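Local atomic coordinates of HepC.19480.a.B1 (Helicobacter pylori, PDB entry 6MTZ), a protein that is of unknown function but resembles DHH-family phosphoesterases, which probably implies metal-dependent hydrolysis of phosphate ester bonds. Residues D18-A23 against R123-I128; I67-L72 against I98-H103; L268-G273 against V295-N300; F289-D294 against V301-N306. All blocks are in the same frame, centred on the assembly; numbering follows the deposited sequence.

Interaction 1. Residues D18-A23 against R123-I128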
loop_
_atom_site.group_PDB
_atom_site.type_symbol
_atom_site.label_atom_id
_atom_site.label_comp_id
_atom_site.label_asym_id
_atom_site.label_seq_id
_atom_site.Cartn_x
_atom_site.Cartn_y
_atom_site.Cartn_z
ATOM N N ASP A 18 -3.329 -7.800 -2.660
ATOM C CA ASP A 18 -3.303 -8.282 -4.040
ATOM C C ASP A 18 -4.541 -7.749 -4.780
ATOM O O ASP A 18 -5.194 -6.809 -4.317
ATOM C CB ASP A 18 -3.196 -9.808 -4.051
ATOM C CG ASP A 18 -4.323 -10.462 -3.275
ATOM O OD1 ASP A 18 -5.225 -9.739 -2.805
ATOM O OD2 ASP A 18 -4.316 -11.696 -3.132
ATOM N N LEU A 19 -4.892 -8.342 -5.923
ATOM C CA LEU A 19 -6.033 -7.850 -6.696
ATOM C C LEU A 19 -7.333 -7.942 -5.891
ATOM O O LEU A 19 -8.119 -6.992 -5.847
ATOM C CB LEU A 19 -6.162 -8.639 -8.006
ATOM C CG LEU A 19 -7.483 -8.439 -8.782
ATOM C CD1 LEU A 19 -7.607 -7.022 -9.291
ATOM C CD2 LEU A 19 -7.638 -9.390 -9.961
ATOM N N ASP A 20 -7.597 -9.102 -5.283
ATOM C CA ASP A 20 -8.782 -9.234 -4.433
ATOM C C ASP A 20 -8.753 -8.190 -3.323
ATOM O O ASP A 20 -9.749 -7.501 -3.066
ATOM C CB ASP A 20 -8.854 -10.662 -3.854
ATOM C CG ASP A 20 -10.246 -11.030 -3.297
ATOM O OD1 ASP A 20 -11.214 -10.274 -3.493
ATOM O OD2 ASP A 20 -10.371 -12.104 -2.657
ATOM N N GLY A 21 -7.588 -8.024 -2.682
ATOM C CA GLY A 21 -7.493 -7.085 -1.577
ATOM C C GLY A 21 -7.785 -5.647 -1.971
ATOM O O GLY A 21 -8.470 -4.925 -1.241
ATOM N N TYR A 22 -7.244 -5.194 -3.113
ATOM C CA TYR A 22 -7.488 -3.807 -3.500
ATOM C C TYR A 22 -8.859 -3.613 -4.144
ATOM O O TYR A 22 -9.459 -2.550 -3.990
ATOM C CB TYR A 22 -6.387 -3.295 -4.445
ATOM C CG TYR A 22 -5.162 -2.791 -3.725
ATOM C CD1 TYR A 22 -5.192 -1.597 -3.019
ATOM C CD2 TYR A 22 -3.976 -3.509 -3.739
ATOM C CE1 TYR A 22 -4.079 -1.138 -2.349
ATOM C CE2 TYR A 22 -2.851 -3.053 -3.068
ATOM C CZ TYR A 22 -2.909 -1.873 -2.377
ATOM O OH TYR A 22 -1.787 -1.415 -1.718
ATOM N N ALA A 23 -9.359 -4.606 -4.880
ATOM C CA ALA A 23 -10.712 -4.511 -5.430
ATOM C C ALA A 23 -11.775 -4.340 -4.337
ATOM O O ALA A 23 -12.801 -3.680 -4.562
ATOM C CB ALA A 23 -10.997 -5.754 -6.275
ATOM N N ARG A 123 -16.369 -17.691 -2.289
ATOM C CA ARG A 123 -16.356 -16.434 -3.027
ATOM C C ARG A 123 -15.063 -15.698 -2.730
ATOM O O ARG A 123 -14.454 -15.883 -1.674
ATOM C CB ARG A 123 -17.541 -15.523 -2.653
ATOM C CG ARG A 123 -18.886 -15.918 -3.270
ATOM C CD ARG A 123 -20.000 -15.028 -2.748
ATOM N NE ARG A 123 -20.281 -15.290 -1.338
ATOM C CZ ARG A 123 -20.923 -14.450 -0.529
ATOM N NH1 ARG A 123 -21.350 -13.281 -0.982
ATOM N NH2 ARG A 123 -21.131 -14.778 0.742
ATOM N N CYS A 124 -14.651 -14.852 -3.664
ATOM C CA CYS A 124 -13.543 -13.972 -3.363
ATOM C C CYS A 124 -14.018 -12.895 -2.397
ATOM O O CYS A 124 -15.221 -12.638 -2.250
ATOM C CB CYS A 124 -12.980 -13.339 -4.636
ATOM S SG CYS A 124 -14.028 -12.021 -5.323
ATOM N N ALA A 125 -13.052 -12.260 -1.728
ATOM C CA ALA A 125 -13.397 -11.234 -0.750
ATOM C C ALA A 125 -14.119 -10.065 -1.404
ATOM O O ALA A 125 -15.060 -9.514 -0.822
ATOM C CB ALA A 125 -12.140 -10.756 -0.026
ATOM N N THR A 126 -13.707 -9.680 -2.622
ATOM C CA THR A 126 -14.359 -8.557 -3.289
ATOM C C THR A 126 -15.855 -8.803 -3.480
ATOM O O THR A 126 -16.669 -7.901 -3.260
ATOM C CB THR A 126 -13.678 -8.273 -4.626
ATOM O OG1 THR A 126 -12.368 -7.767 -4.371
ATOM C CG2 THR A 126 -14.440 -7.202 -5.396
ATOM N N LYS A 127 -16.242 -10.024 -3.861
ATOM C CA LYS A 127 -17.658 -10.292 -4.075
ATOM C C LYS A 127 -18.418 -10.298 -2.755
ATOM O O LYS A 127 -19.533 -9.772 -2.675
ATOM C CB LYS A 127 -17.841 -11.616 -4.816
ATOM C CG LYS A 127 -19.299 -11.904 -5.212
ATOM C CD LYS A 127 -19.362 -12.929 -6.356
ATOM C CE LYS A 127 -20.805 -13.117 -6.871
ATOM N NZ LYS A 127 -20.924 -14.319 -7.756
ATOM N N ILE A 128 -17.822 -10.871 -1.704
ATOM C CA ILE A 128 -18.421 -10.802 -0.373
ATOM C C ILE A 128 -18.634 -9.346 0.048
ATOM O O ILE A 128 -19.719 -8.971 0.501
ATOM C CB ILE A 128 -17.557 -11.560 0.655
ATOM C CG1 ILE A 128 -17.393 -13.031 0.271
ATOM C CG2 ILE A 128 -18.170 -11.441 2.046
ATOM C CD1 ILE A 128 -16.386 -13.757 1.136
#

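Interaction 2. Residues I67-L72 against I98-H103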
loop_
_atom_site.group_PDB
_atom_site.type_symbol
_atom_site.label_atom_id
_atom_site.label_comp_id
_atom_site.label_asym_id
_atom_site.label_seq_id
_atom_site.Cartn_x
_atom_site.Cartn_y
_atom_site.Cartn_z
ATOM N N ILE A 67 -15.816 -0.230 11.181
ATOM C CA ILE A 67 -14.536 -0.857 10.887
ATOM C C ILE A 67 -14.799 -2.034 9.961
ATOM O O ILE A 67 -15.519 -2.974 10.321
ATOM C CB ILE A 67 -13.825 -1.311 12.168
ATOM C CG1 ILE A 67 -13.581 -0.124 13.088
ATOM C CG2 ILE A 67 -12.509 -1.998 11.820
ATOM C CD1 ILE A 67 -12.762 -0.487 14.332
ATOM N N LEU A 68 -14.233 -1.977 8.763
ATOM C CA LEU A 68 -14.457 -2.979 7.729
ATOM C C LEU A 68 -13.120 -3.630 7.400
ATOM O O LEU A 68 -12.157 -2.933 7.066
ATOM C CB LEU A 68 -15.075 -2.343 6.479
ATOM C CG LEU A 68 -15.405 -3.299 5.335
ATOM C CD1 LEU A 68 -16.540 -4.249 5.741
ATOM C CD2 LEU A 68 -15.748 -2.550 4.040
ATOM N N VAL A 69 -13.062 -4.956 7.510
ATOM C CA VAL A 69 -11.844 -5.726 7.282
ATOM C C VAL A 69 -12.159 -6.807 6.259
ATOM O O VAL A 69 -13.078 -7.607 6.463
ATOM C CB VAL A 69 -11.303 -6.350 8.587
ATOM C CG1 VAL A 69 -9.960 -7.045 8.349
ATOM C CG2 VAL A 69 -11.177 -5.290 9.692
ATOM N N SER A 70 -11.390 -6.847 5.175
ATOM C CA SER A 70 -11.677 -7.731 4.055
ATOM C C SER A 70 -10.405 -8.426 3.600
ATOM O O SER A 70 -9.335 -7.810 3.568
ATOM C CB SER A 70 -12.285 -6.963 2.864
ATOM O OG SER A 70 -11.472 -5.848 2.534
ATOM N N ASP A 71 -10.537 -9.716 3.263
ATOM C CA ASP A 71 -9.498 -10.506 2.607
ATOM C C ASP A 71 -8.303 -10.767 3.516
ATOM O O ASP A 71 -7.182 -10.992 3.039
ATOM C CB ASP A 71 -9.034 -9.839 1.305
ATOM C CG ASP A 71 -8.368 -10.813 0.358
ATOM O OD1 ASP A 71 -8.713 -12.028 0.408
ATOM O OD2 ASP A 71 -7.491 -10.365 -0.420
ATOM N N LEU A 72 -8.518 -10.716 4.818
ATOM C CA LEU A 72 -7.479 -11.002 5.793
ATOM C C LEU A 72 -8.070 -11.921 6.845
ATOM O O LEU A 72 -9.248 -11.788 7.197
ATOM C CB LEU A 72 -6.968 -9.720 6.443
ATOM C CG LEU A 72 -6.291 -8.692 5.534
ATOM C CD1 LEU A 72 -6.407 -7.316 6.158
ATOM C CD2 LEU A 72 -4.822 -9.035 5.302
ATOM N N ILE A 98 -18.382 -3.303 13.544
ATOM C CA ILE A 98 -17.261 -3.999 12.931
ATOM C C ILE A 98 -17.788 -5.149 12.092
ATOM O O ILE A 98 -18.679 -5.892 12.523
ATOM C CB ILE A 98 -16.255 -4.510 13.980
ATOM C CG1 ILE A 98 -15.245 -5.443 13.322
ATOM C CG2 ILE A 98 -16.955 -5.214 15.133
ATOM C CD1 ILE A 98 -14.295 -6.033 14.314
ATOM N N GLN A 99 -17.238 -5.295 10.893
ATOM C CA GLN A 99 -17.581 -6.402 10.009
ATOM C C GLN A 99 -16.317 -6.888 9.317
ATOM O O GLN A 99 -15.661 -6.119 8.603
ATOM C CB GLN A 99 -18.630 -5.979 8.980
ATOM C CG GLN A 99 -19.093 -7.101 8.074
ATOM C CD GLN A 99 -19.764 -8.204 8.856
ATOM O OE1 GLN A 99 -20.865 -8.021 9.376
ATOM N NE2 GLN A 99 -19.099 -9.357 8.959
ATOM N N LEU A 100 -15.976 -8.153 9.530
ATOM C CA LEU A 100 -14.874 -8.796 8.825
ATOM C C LEU A 100 -15.456 -9.736 7.780
ATOM O O LEU A 100 -16.342 -10.540 8.091
ATOM C CB LEU A 100 -13.948 -9.558 9.785
ATOM C CG LEU A 100 -12.656 -10.122 9.148
ATOM C CD1 LEU A 100 -11.447 -10.002 10.066
ATOM C CD2 LEU A 100 -12.804 -11.578 8.683
ATOM N N LEU A 101 -14.955 -9.627 6.548
ATOM C CA LEU A 101 -15.382 -10.443 5.415
ATOM C C LEU A 101 -14.160 -11.125 4.826
ATOM O O LEU A 101 -13.211 -10.442 4.434
ATOM C CB LEU A 101 -16.056 -9.584 4.342
ATOM C CG LEU A 101 -17.221 -8.747 4.859
ATOM C CD1 LEU A 101 -17.665 -7.749 3.808
ATOM C CD2 LEU A 101 -18.392 -9.643 5.321
ATOM N N ASP A 102 -14.183 -12.456 4.735
ATOM C CA ASP A 102 -13.010 -13.169 4.235
ATOM C C ASP A 102 -13.416 -14.552 3.739
ATOM O O ASP A 102 -14.515 -15.041 4.016
ATOM C CB ASP A 102 -11.912 -13.282 5.305
ATOM C CG ASP A 102 -10.655 -13.967 4.774
ATOM O OD1 ASP A 102 -10.235 -13.605 3.658
ATOM O OD2 ASP A 102 -10.120 -14.884 5.435
ATOM N N HIS A 103 -12.485 -15.191 3.016
ATOM C CA HIS A 103 -12.729 -16.477 2.380
ATOM C C HIS A 103 -11.628 -17.510 2.631
ATOM O O HIS A 103 -11.608 -18.541 1.951
ATOM C CB HIS A 103 -12.922 -16.274 0.872
ATOM C CG HIS A 103 -11.659 -15.955 0.131
ATOM N ND1 HIS A 103 -10.787 -16.927 -0.311
ATOM C CD2 HIS A 103 -11.132 -14.772 -0.261
ATOM C CE1 HIS A 103 -9.771 -16.354 -0.932
ATOM N NE2 HIS A 103 -9.959 -15.048 -0.920
HETATM O O HOH W 1 -10.819 -10.117 6.365
#

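Interaction 3. Residues L268-G273 against V295-N300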
loop_
_atom_site.group_PDB
_atom_site.type_symbol
_atom_site.label_atom_id
_atom_site.label_comp_id
_atom_site.label_asym_id
_atom_site.label_seq_id
_atom_site.Cartn_x
_atom_site.Cartn_y
_atom_site.Cartn_z
ATOM N N LEU A 268 16.263 10.180 4.491
ATOM C CA LEU A 268 16.119 8.766 4.820
ATOM C C LEU A 268 14.766 8.254 4.345
ATOM O O LEU A 268 13.719 8.760 4.771
ATOM C CB LEU A 268 16.270 8.545 6.324
ATOM C CG LEU A 268 15.773 7.175 6.777
ATOM C CD1 LEU A 268 16.739 6.110 6.341
ATOM C CD2 LEU A 268 15.600 7.159 8.282
ATOM N N SER A 269 14.788 7.250 3.476
ATOM C CA SER A 269 13.590 6.536 3.063
ATOM C C SER A 269 13.682 5.092 3.551
ATOM O O SER A 269 14.707 4.668 4.094
ATOM C CB SER A 269 13.414 6.600 1.546
ATOM O OG SER A 269 14.368 5.786 0.893
ATOM N N TYR A 270 12.612 4.321 3.323
ATOM C CA TYR A 270 12.507 2.964 3.857
ATOM C C TYR A 270 11.823 2.050 2.861
ATOM O O TYR A 270 10.741 2.380 2.370
ATOM C CB TYR A 270 11.717 2.949 5.160
ATOM C CG TYR A 270 11.578 1.597 5.822
ATOM C CD1 TYR A 270 12.674 0.982 6.415
ATOM C CD2 TYR A 270 10.336 0.967 5.918
ATOM C CE1 TYR A 270 12.562 -0.232 7.058
ATOM C CE2 TYR A 270 10.205 -0.268 6.569
ATOM C CZ TYR A 270 11.324 -0.861 7.133
ATOM O OH TYR A 270 11.219 -2.075 7.783
ATOM N N SER A 271 12.455 0.907 2.578
ATOM C CA SER A 271 11.998 -0.151 1.668
ATOM C C SER A 271 12.028 0.242 0.193
ATOM O O SER A 271 11.479 -0.491 -0.642
ATOM C CB SER A 271 10.588 -0.650 2.017
ATOM O OG SER A 271 9.584 0.251 1.553
ATOM N N MET A 272 12.677 1.344 -0.181
ATOM C CA MET A 272 12.564 1.759 -1.584
ATOM C C MET A 272 13.407 0.918 -2.535
ATOM O O MET A 272 13.099 0.875 -3.733
ATOM C CB MET A 272 12.902 3.234 -1.714
ATOM C CG MET A 272 11.908 4.074 -0.922
ATOM S SD MET A 272 11.714 5.760 -1.501
ATOM C CE MET A 272 10.912 5.494 -3.090
ATOM N N GLY A 273 14.455 0.260 -2.049
ATOM C CA GLY A 273 15.134 -0.775 -2.835
ATOM C C GLY A 273 16.289 -0.214 -3.661
ATOM O O GLY A 273 17.307 0.206 -3.103
ATOM N N VAL A 295 16.938 2.335 3.914
ATOM C CA VAL A 295 17.080 1.128 4.720
ATOM C C VAL A 295 15.907 0.210 4.410
ATOM O O VAL A 295 14.794 0.674 4.146
ATOM C CB VAL A 295 17.125 1.456 6.230
ATOM C CG1 VAL A 295 17.565 0.239 7.033
ATOM C CG2 VAL A 295 18.043 2.642 6.481
ATOM N N ASN A 296 16.150 -1.099 4.436
ATOM C CA ASN A 296 15.052 -2.052 4.309
ATOM C C ASN A 296 14.835 -2.769 5.643
ATOM O O ASN A 296 15.516 -2.504 6.633
ATOM C CB ASN A 296 15.288 -3.031 3.146
ATOM C CG ASN A 296 16.467 -3.985 3.374
ATOM O OD1 ASN A 296 16.961 -4.142 4.492
ATOM N ND2 ASN A 296 16.909 -4.644 2.290
ATOM N N ALA A 297 13.861 -3.685 5.658
ATOM C CA ALA A 297 13.430 -4.332 6.890
ATOM C C ALA A 297 14.486 -5.257 7.472
ATOM O O ALA A 297 14.394 -5.612 8.649
ATOM C CB ALA A 297 12.143 -5.125 6.642
ATOM N N LYS A 298 15.473 -5.673 6.680
ATOM C CA LYS A 298 16.554 -6.497 7.194
ATOM C C LYS A 298 17.723 -5.665 7.695
ATOM O O LYS A 298 18.724 -6.235 8.131
ATOM C CB LYS A 298 17.032 -7.488 6.122
ATOM N N GLY A 299 17.613 -4.335 7.667
ATOM C CA GLY A 299 18.694 -3.480 8.117
ATOM C C GLY A 299 19.743 -3.143 7.074
ATOM O O GLY A 299 20.674 -2.388 7.382
ATOM N N ASN A 300 19.631 -3.669 5.855
ATOM C CA ASN A 300 20.602 -3.343 4.822
ATOM C C ASN A 300 20.396 -1.913 4.338
ATOM O O ASN A 300 19.266 -1.426 4.250
ATOM C CB ASN A 300 20.501 -4.320 3.652
ATOM C CG ASN A 300 21.017 -5.697 4.006
ATOM O OD1 ASN A 300 20.273 -6.680 3.975
ATOM N ND2 ASN A 300 22.298 -5.778 4.349
#

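Interaction 4. Residues F289-D294 against V301-N306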
loop_
_atom_site.group_PDB
_atom_site.type_symbol
_atom_site.label_atom_id
_atom_site.label_comp_id
_atom_site.label_asym_id
_atom_site.label_seq_id
_atom_site.Cartn_x
_atom_site.Cartn_y
_atom_site.Cartn_z
ATOM N N PHE A 289 20.486 18.865 0.193
ATOM C CA PHE A 289 20.832 17.581 0.781
ATOM C C PHE A 289 22.168 17.095 0.234
ATOM O O PHE A 289 22.477 17.282 -0.948
ATOM C CB PHE A 289 19.734 16.551 0.510
ATOM C CG PHE A 289 18.514 16.735 1.374
ATOM C CD1 PHE A 289 17.519 17.628 1.009
ATOM C CD2 PHE A 289 18.375 16.028 2.565
ATOM C CE1 PHE A 289 16.401 17.804 1.805
ATOM C CE2 PHE A 289 17.264 16.195 3.360
ATOM C CZ PHE A 289 16.274 17.081 2.981
ATOM N N ASP A 290 22.963 16.490 1.111
ATOM C CA ASP A 290 24.272 15.953 0.764
ATOM C C ASP A 290 24.263 14.471 0.442
ATOM O O ASP A 290 25.116 14.018 -0.329
ATOM C CB ASP A 290 25.246 16.187 1.910
ATOM C CG ASP A 290 25.322 17.630 2.278
ATOM O OD1 ASP A 290 25.711 18.423 1.395
ATOM O OD2 ASP A 290 24.942 17.974 3.415
ATOM N N PHE A 291 23.352 13.694 1.025
ATOM C CA PHE A 291 23.305 12.281 0.696
ATOM C C PHE A 291 21.884 11.778 0.822
ATOM O O PHE A 291 20.999 12.439 1.371
ATOM C CB PHE A 291 24.260 11.457 1.567
ATOM C CG PHE A 291 23.919 11.462 3.024
ATOM C CD1 PHE A 291 24.285 12.533 3.834
ATOM C CD2 PHE A 291 23.250 10.383 3.595
ATOM C CE1 PHE A 291 23.986 12.538 5.195
ATOM C CE2 PHE A 291 22.933 10.371 4.952
ATOM C CZ PHE A 291 23.300 11.450 5.758
ATOM N N TYR A 292 21.683 10.589 0.284
ATOM C CA TYR A 292 20.419 9.891 0.340
ATOM C C TYR A 292 20.696 8.539 0.970
ATOM O O TYR A 292 21.726 7.919 0.685
ATOM C CB TYR A 292 19.811 9.753 -1.070
ATOM C CG TYR A 292 18.391 9.248 -1.080
ATOM C CD1 TYR A 292 18.116 7.903 -0.900
ATOM C CD2 TYR A 292 17.322 10.117 -1.263
ATOM C CE1 TYR A 292 16.820 7.432 -0.894
ATOM C CE2 TYR A 292 16.022 9.657 -1.256
ATOM C CZ TYR A 292 15.781 8.308 -1.072
ATOM O OH TYR A 292 14.499 7.824 -1.059
ATOM N N ILE A 293 19.806 8.098 1.857
ATOM C CA ILE A 293 19.996 6.826 2.538
ATOM C C ILE A 293 18.656 6.102 2.589
ATOM O O ILE A 293 17.639 6.687 2.974
ATOM C CB ILE A 293 20.607 7.022 3.940
ATOM C CG1 ILE A 293 20.745 5.686 4.672
ATOM C CG2 ILE A 293 19.803 8.035 4.774
ATOM C CD1 ILE A 293 21.535 5.785 5.970
ATOM N N ASP A 294 18.647 4.849 2.144
ATOM C CA ASP A 294 17.485 3.976 2.219
ATOM C C ASP A 294 17.849 2.741 3.032
ATOM O O ASP A 294 18.940 2.182 2.878
ATOM C CB ASP A 294 17.001 3.567 0.819
ATOM C CG ASP A 294 15.733 2.737 0.851
ATOM O OD1 ASP A 294 14.636 3.302 1.073
ATOM O OD2 ASP A 294 15.834 1.514 0.640
ATOM N N VAL A 301 21.504 -1.244 4.024
ATOM C CA VAL A 301 21.527 0.192 3.771
ATOM C C VAL A 301 22.098 0.448 2.383
ATOM O O VAL A 301 23.098 -0.161 1.995
ATOM C CB VAL A 301 22.364 0.935 4.838
ATOM C CG1 VAL A 301 22.434 2.435 4.524
ATOM C CG2 VAL A 301 21.786 0.701 6.221
ATOM N N SER A 302 21.470 1.363 1.647
ATOM C CA SER A 302 21.994 1.891 0.392
ATOM C C SER A 302 22.207 3.389 0.542
ATOM O O SER A 302 21.301 4.103 0.991
ATOM C CB SER A 302 21.037 1.619 -0.774
ATOM O OG SER A 302 20.834 0.230 -0.948
ATOM N N LEU A 303 23.392 3.865 0.168
ATOM C CA LEU A 303 23.708 5.283 0.246
ATOM C C LEU A 303 24.116 5.792 -1.127
ATOM O O LEU A 303 24.772 5.087 -1.895
ATOM C CB LEU A 303 24.823 5.564 1.269
ATOM C CG LEU A 303 24.435 5.459 2.753
ATOM C CD1 LEU A 303 25.345 4.479 3.450
ATOM C CD2 LEU A 303 24.481 6.821 3.458
ATOM N N ARG A 304 23.687 7.009 -1.441
ATOM C CA ARG A 304 24.070 7.680 -2.671
ATOM C C ARG A 304 24.407 9.116 -2.323
ATOM O O ARG A 304 23.880 9.672 -1.349
ATOM C CB ARG A 304 22.953 7.658 -3.731
ATOM C CG ARG A 304 22.549 6.277 -4.208
ATOM C CD ARG A 304 23.617 5.637 -5.093
ATOM N NE ARG A 304 23.154 4.345 -5.588
ATOM C CZ ARG A 304 23.073 3.243 -4.841
ATOM N NH1 ARG A 304 23.439 3.258 -3.563
ATOM N NH2 ARG A 304 22.622 2.118 -5.375
ATOM N N ALA A 305 25.288 9.710 -3.123
ATOM C CA ALA A 305 25.621 11.122 -3.008
ATOM C C ALA A 305 25.818 11.720 -4.397
ATOM O O ALA A 305 25.795 11.022 -5.417
ATOM C CB ALA A 305 26.866 11.333 -2.144
ATOM N N ASN A 306 26.004 13.036 -4.432
ATOM C CA ASN A 306 26.203 13.765 -5.678
ATOM C C ASN A 306 27.478 14.598 -5.602
ATOM O O ASN A 306 27.550 15.695 -6.160
ATOM C CB ASN A 306 24.987 14.638 -5.998
ATOM C CG ASN A 306 24.955 15.102 -7.447
ATOM O OD1 ASN A 306 25.692 14.594 -8.294
ATOM N ND2 ASN A 306 24.100 16.077 -7.735
HETATM O O HOH W 2 26.008 14.959 -2.683
#

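Interaction 1. Residues D18-A23 against R123-I128
A buried side-chain-to-backbone contact, in which a carboxylate takes the N-H groups that open a helix, joins D20, in the first turn of helix 19-29, to A125 and T126 at the start of helix 125-136. The two oxygens of D20 divide the work. OD2 accepts from A125 N at 2.8 Å, while OD1 takes T126 N at 2.7 Å, each through its syn lone pair. A third donor, T126 OG1, reaches OD1 from 2.9 Å, arriving nearly along the C-O axis. T126 can offer two donors to one oxygen because its hydroxyl stands beside its own backbone N (chi1 -68°). Three bonds thus hold the carboxylate and fix its rotation, using N-H groups that the first turn of a helix leaves without intrahelical acceptors. D20 belongs to the sequence D18-L19-D20-G21, which matches the first conserved motif of DHH phosphoesterases, whose acidic residues generally build a metal site. Beside the carboxylate, A23 CB lies tight against T126 OG1 at 3.1 Å, and C124 CB packs against D20 OD2 at 3.5 Å. Both helices are also capped from within. D18 OD1 accepts from G21 N at 2.9 Å, and C124 SG, turned between its backbone N and carbonyl carbon (chi1 75°), accepts from K127 N at 3.3 Å. Helix 145-159 adjoins this contact on the C124 side, where D159 brings another carboxylate close to D20 OD2.

Interaction 2. Residues I67-L72 against I98-H103
Strands 64-70 and 95-102 run side by side, their short segments I67-S70 and I98-D102 only 10° from parallel and 4.7 Å apart at closest approach. They are neighbours in the five-stranded parallel sheet of the N-terminal domain, linked by a beta-alpha-beta crossover through helix 76-85, as in the Rossmann-like DHH domain. The bonds alternate as parallel pairing requires: Q99 N to I67 O, V69 N to Q99 O, L101 N to V69 O at 2.8 Å, and finally D71 N to L101 O at 3.0 Å. On the face carrying I67, V69, I98 and L100, the V69 and L100 side chains cross at a slant, with V69 CG1 3.7 Å from L100 CD1. Both get there with the same first torsion, V69 CG1 and L100 CG each lying trans to the backbone N (chi1 -175° for V69). I67 continues this face toward helix 43-59. On the other face L68 CD1 meets L101 CD1 at 4.2 Å, and helix 125-136 packs over S70, Q99 and L101; S70 OG bonds to H13 and S15. At the C-terminal ends of the strands the contact turns polar. D102 OD1 lies 3.4 Å from D71 CA and bonds to H104, while D102-H103-H104 spells the family's DHH signature. The carboxylate of D71 and the ring of H103 lie alongside each other, pointing the same way with planes 21° apart, and D71 OD1 is 3.5 Å from H103 NE2. One water donates to L101 O and accepts from L72 N, the latter at 2.8 Å.

Interaction 3. Residues L268-G273 against V295-N300
Y270 lays its ring alongside the chain from V295 to A297, and Y270 and V295 together supply more than half of the buried surface. With CG extended opposite the backbone N (chi1 -178°), the ring leaves strand 264-270 and follows the neighbouring backbone as it passes into a turn. The approach to the ring is oblique and graded along it: V295 O stands 3.1 Å from Y270 CD1, the N296 carbonyl carbon comes near CE1 at 3.7 Å, and the hydroxyl end rests on A297, with OH 3.4 Å from A297 CB. F187 meets the same ring in an edge-to-face stack, and I344 of helix 341-353 also packs against the Y270 side chain. L268 has a similarly extended first torsion (chi1 165°), which carries its CD1 across V295 CG2 at 3.7 Å; both side chains also pack on I348. Two backbone bonds join the chains: V295 N donates to S269 O at 3.2 Å, and V295 O receives S271 N at 2.8 Å. After this last bond the first chain turns away at S271, which has a positive phi, while the second makes a type I turn from N296 to G299 whose asparagine OD1 accepts from N300 N. Strand 264-270, helix 276-285 and strand 291-295 form a beta-alpha-beta unit, and this bridge lies at the end of its parallel pairing, in a mixed C-terminal sheet consistent with a DHHA1 domain.

Interaction 4. Residues F289-D294 against V301-N306
S302 N donates to D294 O at 2.9 Å, an almost straight bond (170° at the hydrogen) that closes one end of the beta hairpin formed by strands 291-295 and 300-305. D294 N returns the bond to S302 O, so the two residues are a hydrogen-bonded antiparallel pair. Y292 and R304 form the next such pair, Y292 N reaching R304 O at 2.9 Å. Between them I293 and L303 make a non-hydrogen-bonded pair. The hairpin sits in the mixed sheet of the C-terminal domain, and its two faces differ. On the apolar one L303 CD2 reaches F291 CD2 at 3.8 Å and I293 CB at 3.9 Å. With CG beside its backbone N (chi1 -74°), L303 lies alongside F291 and I293, pointing the same way. The I293 and V301 side chains cross obliquely, CG1 to CG1 3.7 Å, and V311 of helix 311-318 packs on F291, L303 and A305. The opposite face carries Y292, D294, S302 and R304. Here the D294 carboxylate looks beyond the hairpin, bonded to S269 OG and to the backbone N of M272 and G273, while Y292 OH also bonds to S269. R304 NE reaches S276 OG at the start of helix 276-285, while its NH1 folds back to L303 O, donating at 2.8 Å from well above the carbonyl plane, 60° out of it.

How the interactions relate
The four contacts fall into two pairs on opposite sides of the chain's centre, one in each domain. Interactions 1 and 2, centred 10 Å apart, meet where D71 brings its carboxylate to the first motif: OD2 lies 3.3 Å from D18 OD1, and OD1 3.5 Å from D20 OD2. This acidic cluster, beside the DHH signature, is consistent with the metal site of the family. A bound 1,2-ethanediol about 5 Å from the H103 side chain may mark a pocket. Interactions 3 and 4 touch where S269 sits next to Y292 and D294, on the neighbouring strands 264-270 and 291-295. Nearest atoms of interactions 1 and 3 are about 12 Å apart; in relatives the active site lies between the two domains.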